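Local coordinates for ABC transporter periplasmic-binding protein YTFQ (Escherichia coli, PDB 2VK2) that binds alpha- and beta-galactofuranose in the periplasm as the solute-binding component of the ABC transporter YtfQRT-YjfF, at residues A[216-228]-A[237-249]. Residues are numbered along the deposited sequence; the frame is centred on the assembly and turned at random.
Sequences KPGKDILTGSIDG and MDGEANASVELTP. With GZL (beta-D-galactofuranose), chain B.
Ser-225 and Asp-227 exchange backbone hydrogen bonds with Ala-243, Val-245 and Leu-247, and the segments of strands 222-225 and 243-246 run parallel, 8° apart with axes 4.8 Å from each other. Asp-227 N donates to Val-245 O at 2.7 Å, and Leu-247 N in turn to Asp-227 O; the chain turns a corner at Ile-226. At the other end Thr-223 OG1 takes the backbone N-H of Asn-242 at 3.1 Å. A chi1 of 79° sets this hydroxyl between its own N and carbonyl carbon. A water lies 2.7 Å from Thr-223 OG1 and donates to Ser-225 OG and to Ala-243 O. A valine at Thr-223 would probably cost the backbone N-H of Asn-242 its straighter bond, leaving the weak one to Thr-223 O within this contact, and deprive the water of one partner. Ser-225 OG and Ser-244 OG, on one face, both hydrogen-bond Asp-200 of helix 200-212; on the other, Ile-226 CG1 lies alongside Val-245 CB at 4.1 Å. Beyond the corner, the Asp-227 carboxylate grips the sugar twice: OD1 accepts from O3 of galactofuranose and OD2 from O2, each at 2.6 Å. Leu-247 points the same way, its CD2 3.5 Å from Asp-227 OD1 and 3.4 Å from sugar C6, while its carbonyl receives Trp-16 NE1. With helix 230-237 linking the strands, this is a beta-alpha-beta unit of a periplasmic sugar-binding protein, whose strand C-terminal ends deliver residues to the ligand cleft.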
ATOM      1  N   LYS A 216      -5.298   0.650  26.160  1.00 13.79           N
ATOM      2  CA  LYS A 216      -6.440   0.217  25.371  1.00 13.55           C
ATOM      3  C   LYS A 216      -6.340   0.766  23.951  1.00 12.99           C
ATOM      4  O   LYS A 216      -6.574   1.956  23.738  1.00 12.71           O
ATOM      5  CB  LYS A 216      -7.741   0.699  26.016  1.00 13.81           C
ATOM      6  CG  LYS A 216      -7.992   0.144  27.410  1.00 14.59           C
ATOM      7  CD  LYS A 216      -8.218  -1.354  27.385  1.00 15.95           C
ATOM      8  N   PRO A 217      -6.001  -0.097  22.973  1.00 12.51           N
ATOM      9  CA  PRO A 217      -5.985   0.390  21.596  1.00 12.29           C
ATOM     10  C   PRO A 217      -7.399   0.744  21.162  1.00 12.24           C
ATOM     11  O   PRO A 217      -8.350   0.063  21.554  1.00 12.01           O
ATOM     12  CB  PRO A 217      -5.447  -0.807  20.807  1.00 12.33           C
ATOM     13  CG  PRO A 217      -5.808  -1.982  21.624  1.00 12.44           C
ATOM     14  CD  PRO A 217      -5.648  -1.526  23.043  1.00 12.57           C
ATOM     15  N   GLY A 218      -7.538   1.816  20.391  1.00 12.33           N
ATOM     16  CA  GLY A 218      -8.849   2.305  19.986  1.00 12.82           C
ATOM     17  C   GLY A 218      -9.445   3.328  20.940  1.00 13.42           C
ATOM     18  O   GLY A 218     -10.413   4.000  20.591  1.00 12.98           O
ATOM     19  N   LYS A 219      -8.869   3.449  22.137  1.00 14.41           N
ATOM     20  CA  LYS A 219      -9.347   4.404  23.142  1.00 15.47           C
ATOM     21  C   LYS A 219      -8.205   5.261  23.690  1.00 14.64           C
ATOM     22  O   LYS A 219      -8.199   6.477  23.495  1.00 14.80           O
ATOM     23  CB  LYS A 219     -10.072   3.678  24.281  1.00 16.09           C
ATOM     24  CG  LYS A 219     -10.674   4.621  25.317  1.00 17.22           C
ATOM     25  CD  LYS A 219     -11.688   3.921  26.201  1.00 17.59           C
ATOM     26  CE  LYS A 219     -12.228   4.852  27.279  1.00 19.03           C
ATOM     27  NZ  LYS A 219     -12.894   6.059  26.711  1.00 20.57           N
ATOM     28  N   ASP A 220      -7.245   4.632  24.366  1.00 13.64           N
ATOM     29  CA  ASP A 220      -6.074   5.346  24.886  1.00 13.17           C
ATOM     30  C   ASP A 220      -5.177   5.817  23.746  1.00 12.35           C
ATOM     31  O   ASP A 220      -4.645   6.927  23.782  1.00 12.37           O
ATOM     32  CB  ASP A 220      -5.255   4.459  25.830  1.00 13.22           C
ATOM     33  CG  ASP A 220      -5.986   4.135  27.122  1.00 14.14           C
ATOM     34  OD1 ASP A 220      -6.777   4.974  27.605  1.00 15.54           O
ATOM     35  OD2 ASP A 220      -5.752   3.034  27.658  1.00 14.55           O
ATOM     36  N   ILE A 221      -4.997   4.954  22.749  1.00 11.00           N
ATOM     37  CA  ILE A 221      -4.271   5.303  21.533  1.00 10.29           C
ATOM     38  C   ILE A 221      -5.150   4.927  20.342  1.00  9.66           C
ATOM     39  O   ILE A 221      -5.469   3.755  20.140  1.00  9.82           O
ATOM     40  CB  ILE A 221      -2.903   4.594  21.460  1.00 10.16           C
ATOM     41  CG1 ILE A 221      -2.014   5.039  22.625  1.00 10.42           C
ATOM     42  CG2 ILE A 221      -2.216   4.897  20.132  1.00  9.86           C
ATOM     43  CD1 ILE A 221      -0.678   4.339  22.701  1.00 10.71           C
ATOM     44  N   LEU A 222      -5.561   5.938  19.580  1.00  9.25           N
ATOM     45  CA  LEU A 222      -6.381   5.741  18.390  1.00  9.06           C
ATOM     46  C   LEU A 222      -5.523   5.147  17.280  1.00  8.81           C
ATOM     47  O   LEU A 222      -4.302   5.306  17.289  1.00  8.56           O
ATOM     48  CB  LEU A 222      -6.962   7.078  17.918  1.00  9.23           C
ATOM     49  CG  LEU A 222      -7.809   7.872  18.918  1.00 10.03           C
ATOM     50  CD1 LEU A 222      -8.091   9.263  18.373  1.00 11.41           C
ATOM     51  CD2 LEU A 222      -9.108   7.138  19.237  1.00 11.81           C
ATOM     52  N   THR A 223      -6.155   4.469  16.328  1.00  8.58           N
ATOM     53  CA  THR A 223      -5.441   3.949  15.163  1.00  8.70           C
ATOM     54  C   THR A 223      -6.076   4.445  13.873  1.00  8.53           C
ATOM     55  O   THR A 223      -7.300   4.474  13.729  1.00  8.89           O
ATOM     56  CB  THR A 223      -5.388   2.400  15.138  1.00  8.88           C
ATOM     57  OG1 THR A 223      -6.637   1.863  14.679  1.00  9.18           O
ATOM     58  CG2 THR A 223      -5.051   1.845  16.514  1.00  9.21           C
ATOM     59  N   GLY A 224      -5.218   4.848  12.940  1.00  8.16           N
ATOM     60  CA  GLY A 224      -5.624   5.192  11.582  1.00  8.00           C
ATOM     61  C   GLY A 224      -4.628   4.553  10.638  1.00  7.74           C
ATOM     62  O   GLY A 224      -3.426   4.697  10.825  1.00  7.82           O
ATOM     63  N   SER A 225      -5.118   3.825   9.642  1.00  7.69           N
ATOM     64  CA  SER A 225      -4.240   3.081   8.747  1.00  7.65           C
ATOM     65  C   SER A 225      -4.900   2.873   7.390  1.00  7.41           C
ATOM     66  O   SER A 225      -6.011   3.340   7.159  1.00  7.46           O
ATOM     67  CB  SER A 225      -3.834   1.752   9.388  1.00  7.57           C
ATOM     68  OG  SER A 225      -4.968   0.982   9.746  1.00  8.40           O
ATOM     69  N   ILE A 226      -4.193   2.208   6.482  1.00  7.49           N
ATOM     70  CA  ILE A 226      -4.647   2.075   5.106  1.00  7.66           C
ATOM     71  C   ILE A 226      -4.497   0.639   4.623  1.00  7.33           C
ATOM     72  O   ILE A 226      -3.494  -0.009   4.906  1.00  7.74           O
ATOM     73  CB  ILE A 226      -3.840   3.024   4.184  1.00  7.60           C
ATOM     74  CG1 ILE A 226      -4.080   4.489   4.580  1.00  8.05           C
ATOM     75  CG2 ILE A 226      -4.209   2.813   2.717  1.00  8.36           C
ATOM     76  CD1 ILE A 226      -2.987   5.436   4.138  1.00  8.69           C
ATOM     77  N   ASP A 227      -5.535   0.168   3.926  1.00  7.26           N
ATOM     78  CA  ASP A 227      -5.552  -1.050   3.080  1.00  7.35           C
ATOM     79  C   ASP A 227      -6.929  -1.702   3.113  1.00  7.54           C
ATOM     80  O   ASP A 227      -7.438  -2.132   2.083  1.00  7.55           O
ATOM     81  CB  ASP A 227      -4.518  -2.118   3.464  1.00  7.52           C
ATOM     82  CG  ASP A 227      -3.146  -1.866   2.872  1.00  7.94           C
ATOM     83  OD1 ASP A 227      -2.993  -1.001   1.981  1.00  7.73           O
ATOM     84  OD2 ASP A 227      -2.218  -2.562   3.314  1.00  7.62           O
ATOM     85  N   GLY A 228      -7.518  -1.789   4.303  1.00  7.79           N
ATOM     86  CA  GLY A 228      -8.765  -2.517   4.488  1.00  8.22           C
ATOM     87  C   GLY A 228      -8.562  -4.016   4.416  1.00  8.47           C
ATOM     88  O   GLY A 228      -9.325  -4.713   3.749  1.00  9.32           O
ATOM     89  N   MET A 237     -14.148  -4.430  15.076  1.00  9.88           N
ATOM     90  CA  MET A 237     -15.261  -5.118  15.732  1.00 10.55           C
ATOM     91  C   MET A 237     -14.972  -5.419  17.208  1.00 10.22           C
ATOM     92  O   MET A 237     -15.897  -5.479  18.019  1.00  9.81           O
ATOM     93  CB  MET A 237     -15.613  -6.392  14.967  1.00 10.50           C
ATOM     94  CG  MET A 237     -16.257  -6.104  13.621  1.00 11.58           C
ATOM     95  SD  MET A 237     -16.353  -7.543  12.552  1.00 13.49           S
ATOM     96  CE  MET A 237     -17.623  -8.492  13.382  1.00 14.02           C
ATOM     97  N   ASP A 238     -13.695  -5.589  17.552  1.00 10.30           N
ATOM     98  CA  ASP A 238     -13.270  -5.761  18.946  1.00 10.72           C
ATOM     99  C   ASP A 238     -13.007  -4.436  19.666  1.00 10.61           C
ATOM    100  O   ASP A 238     -12.606  -4.435  20.833  1.00 10.78           O
ATOM    101  CB  ASP A 238     -12.007  -6.632  19.018  1.00 11.00           C
ATOM    102  CG  ASP A 238     -12.287  -8.098  18.751  1.00 12.15           C
ATOM    103  OD1 ASP A 238     -13.452  -8.529  18.892  1.00 13.13           O
ATOM    104  OD2 ASP A 238     -11.333  -8.827  18.410  1.00 14.26           O
ATOM    105  N   GLY A 239     -13.222  -3.315  18.979  1.00 10.61           N
ATOM    106  CA  GLY A 239     -13.054  -1.990  19.575  1.00 10.71           C
ATOM    107  C   GLY A 239     -11.616  -1.505  19.655  1.00 10.92           C
ATOM    108  O   GLY A 239     -11.326  -0.550  20.376  1.00 11.22           O
ATOM    109  N   GLU A 240     -10.720  -2.137  18.900  1.00 11.00           N
ATOM    110  CA  GLU A 240      -9.284  -1.893  19.044  1.00 11.38           C
ATOM    111  C   GLU A 240      -8.641  -1.123  17.884  1.00 10.61           C
ATOM    112  O   GLU A 240      -7.453  -0.811  17.946  1.00 10.95           O
ATOM    113  CB  GLU A 240      -8.561  -3.218  19.290  1.00 11.65           C
ATOM    114  CG  GLU A 240      -9.068  -3.908  20.555  1.00 12.86           C
ATOM    115  CD  GLU A 240      -8.255  -5.114  20.972  1.00 13.57           C
ATOM    116  OE1 GLU A 240      -7.581  -5.721  20.116  1.00 16.52           O
ATOM    117  OE2 GLU A 240      -8.304  -5.464  22.172  1.00 16.57           O
ATOM    118  N   ALA A 241      -9.426  -0.807  16.853  1.00  9.89           N
ATOM    119  CA  ALA A 241      -8.966   0.026  15.735  1.00  9.37           C
ATOM    120  C   ALA A 241     -10.063   1.018  15.357  1.00  9.27           C
ATOM    121  O   ALA A 241     -11.246   0.720  15.508  1.00  9.18           O
ATOM    122  CB  ALA A 241      -8.593  -0.846  14.543  1.00  9.46           C
ATOM    123  N   ASN A 242      -9.682   2.191  14.854  1.00  8.85           N
ATOM    124  CA  ASN A 242     -10.656   3.269  14.624  1.00  8.96           C
ATOM    125  C   ASN A 242     -10.980   3.613  13.181  1.00  9.01           C
ATOM    126  O   ASN A 242     -12.128   3.902  12.869  1.00 10.20           O
ATOM    127  CB  ASN A 242     -10.222   4.544  15.345  1.00  9.03           C
ATOM    128  CG  ASN A 242     -10.072   4.335  16.821  1.00  9.07           C
ATOM    129  OD1 ASN A 242     -11.045   4.403  17.579  1.00 11.25           O
ATOM    130  ND2 ASN A 242      -8.863   4.052  17.243  1.00  7.50           N
ATOM    131  N   ALA A 243      -9.978   3.625  12.307  1.00  8.70           N
ATOM    132  CA  ALA A 243     -10.179   4.119  10.946  1.00  8.46           C
ATOM    133  C   ALA A 243      -9.241   3.437   9.961  1.00  8.48           C
ATOM    134  O   ALA A 243      -8.055   3.273  10.240  1.00  8.30           O
ATOM    135  CB  ALA A 243      -9.971   5.631  10.911  1.00  8.52           C
ATOM    136  N   SER A 244      -9.780   3.035   8.815  1.00  8.29           N
ATOM    137  CA  SER A 244      -8.956   2.483   7.741  1.00  8.64           C
ATOM    138  C   SER A 244      -9.500   2.855   6.372  1.00  8.97           C
ATOM    139  O   SER A 244     -10.708   2.860   6.153  1.00 10.27           O
ATOM    140  CB  SER A 244      -8.859   0.962   7.853  1.00  8.58           C
ATOM    141  OG  SER A 244      -8.059   0.426   6.803  1.00  8.88           O
ATOM    142  N   VAL A 245      -8.592   3.134   5.442  1.00  8.85           N
ATOM    143  CA  VAL A 245      -8.955   3.436   4.066  1.00  8.70           C
ATOM    144  C   VAL A 245      -8.781   2.184   3.215  1.00  8.87           C
ATOM    145  O   VAL A 245      -7.707   1.585   3.192  1.00  8.80           O
ATOM    146  CB  VAL A 245      -8.082   4.574   3.501  1.00  8.69           C
ATOM    147  CG1 VAL A 245      -8.401   4.811   2.035  1.00  8.77           C
ATOM    148  CG2 VAL A 245      -8.296   5.849   4.304  1.00  9.22           C
ATOM    149  N   GLU A 246      -9.839   1.796   2.510  1.00  9.12           N
ATOM    150  CA  GLU A 246      -9.797   0.622   1.647  1.00 10.07           C
ATOM    151  C   GLU A 246      -8.928   0.855   0.415  1.00  9.29           C
ATOM    152  O   GLU A 246      -9.018   1.901  -0.225  1.00  9.11           O
ATOM    153  CB  GLU A 246     -11.208   0.254   1.193  1.00 10.36           C
ATOM    154  CG  GLU A 246     -11.278  -0.998   0.340  1.00 12.25           C
ATOM    155  CD  GLU A 246     -12.624  -1.165  -0.331  1.00 13.20           C
ATOM    156  OE1 GLU A 246     -13.436  -1.966   0.170  1.00 16.95           O
ATOM    157  OE2 GLU A 246     -12.872  -0.496  -1.357  1.00 17.20           O
ATOM    158  N   LEU A 247      -8.115  -0.146   0.089  1.00  8.92           N
ATOM    159  CA  LEU A 247      -7.327  -0.184  -1.137  1.00  8.77           C
ATOM    160  C   LEU A 247      -7.655  -1.485  -1.853  1.00  8.84           C
ATOM    161  O   LEU A 247      -7.459  -2.562  -1.294  1.00  8.54           O
ATOM    162  CB  LEU A 247      -5.839  -0.149  -0.804  1.00  8.70           C
ATOM    163  CG  LEU A 247      -4.865  -0.308  -1.976  1.00  8.74           C
ATOM    164  CD1 LEU A 247      -4.934   0.898  -2.899  1.00  9.53           C
ATOM    165  CD2 LEU A 247      -3.460  -0.512  -1.456  1.00  9.14           C
ATOM    166  N   THR A 248      -8.149  -1.405  -3.085  1.00  9.21           N
ATOM    167  CA  THR A 248      -8.483  -2.629  -3.812  1.00  9.62           C
ATOM    168  C   THR A 248      -7.235  -3.482  -4.036  1.00  9.50           C
ATOM    169  O   THR A 248      -6.200  -2.966  -4.445  1.00  9.48           O
ATOM    170  CB  THR A 248      -9.170  -2.362  -5.165  1.00  9.92           C
ATOM    171  OG1 THR A 248      -9.496  -3.616  -5.775  1.00 10.60           O
ATOM    172  CG2 THR A 248      -8.274  -1.562  -6.103  1.00 10.71           C
ATOM    173  N   PRO A 249      -7.312  -4.791  -3.730  1.00  9.50           N
ATOM    174  CA  PRO A 249      -6.229  -5.676  -4.148  1.00  9.58           C
ATOM    175  C   PRO A 249      -6.174  -5.903  -5.660  1.00  9.35           C
ATOM    176  O   PRO A 249      -5.169  -6.404  -6.154  1.00  9.40           O
ATOM    177  CB  PRO A 249      -6.546  -6.996  -3.425  1.00  9.71           C
ATOM    178  CG  PRO A 249      -7.541  -6.647  -2.381  1.00 10.21           C
ATOM    179  CD  PRO A 249      -8.321  -5.513  -2.939  1.00  9.53           C
TER
HETATM  180  C6  GZL B1298      -0.082  -0.095  -1.817  0.50  7.98           C
HETATM  181  C5  GZL B1298       1.152  -0.524  -1.485  0.50  7.34           C
HETATM  182  C4  GZL B1298       1.535  -1.006  -0.098  0.50  6.57           C
HETATM  183  C3  GZL B1298       0.492  -1.367   0.923  0.50  7.04           C
HETATM  184  C2  GZL B1298       0.802  -2.517   1.506  0.50  6.32           C
HETATM  185  O6  GZL B1298      -0.360   0.340  -3.050  0.50  8.31           O
HETATM  186  O5  GZL B1298       2.135  -0.445  -2.389  0.50  5.34           O
HETATM  187  O4  GZL B1298       2.324  -2.201  -0.191  0.50  6.19           O
HETATM  188  O3  GZL B1298      -0.528  -0.573   1.228  0.50  6.48           O
HETATM  189  C1  GZL B1298       2.001  -3.115   0.862  0.50  6.17           C
HETATM  190  O2  GZL B1298       0.174  -3.139   2.506  0.50  4.73           O
HETATM  191  O1  GZL B1298       3.093  -3.222   1.770  0.50  6.43           O
HETATM  192  O   HOH W   1      -6.615   1.674  11.951  1.00  9.10           O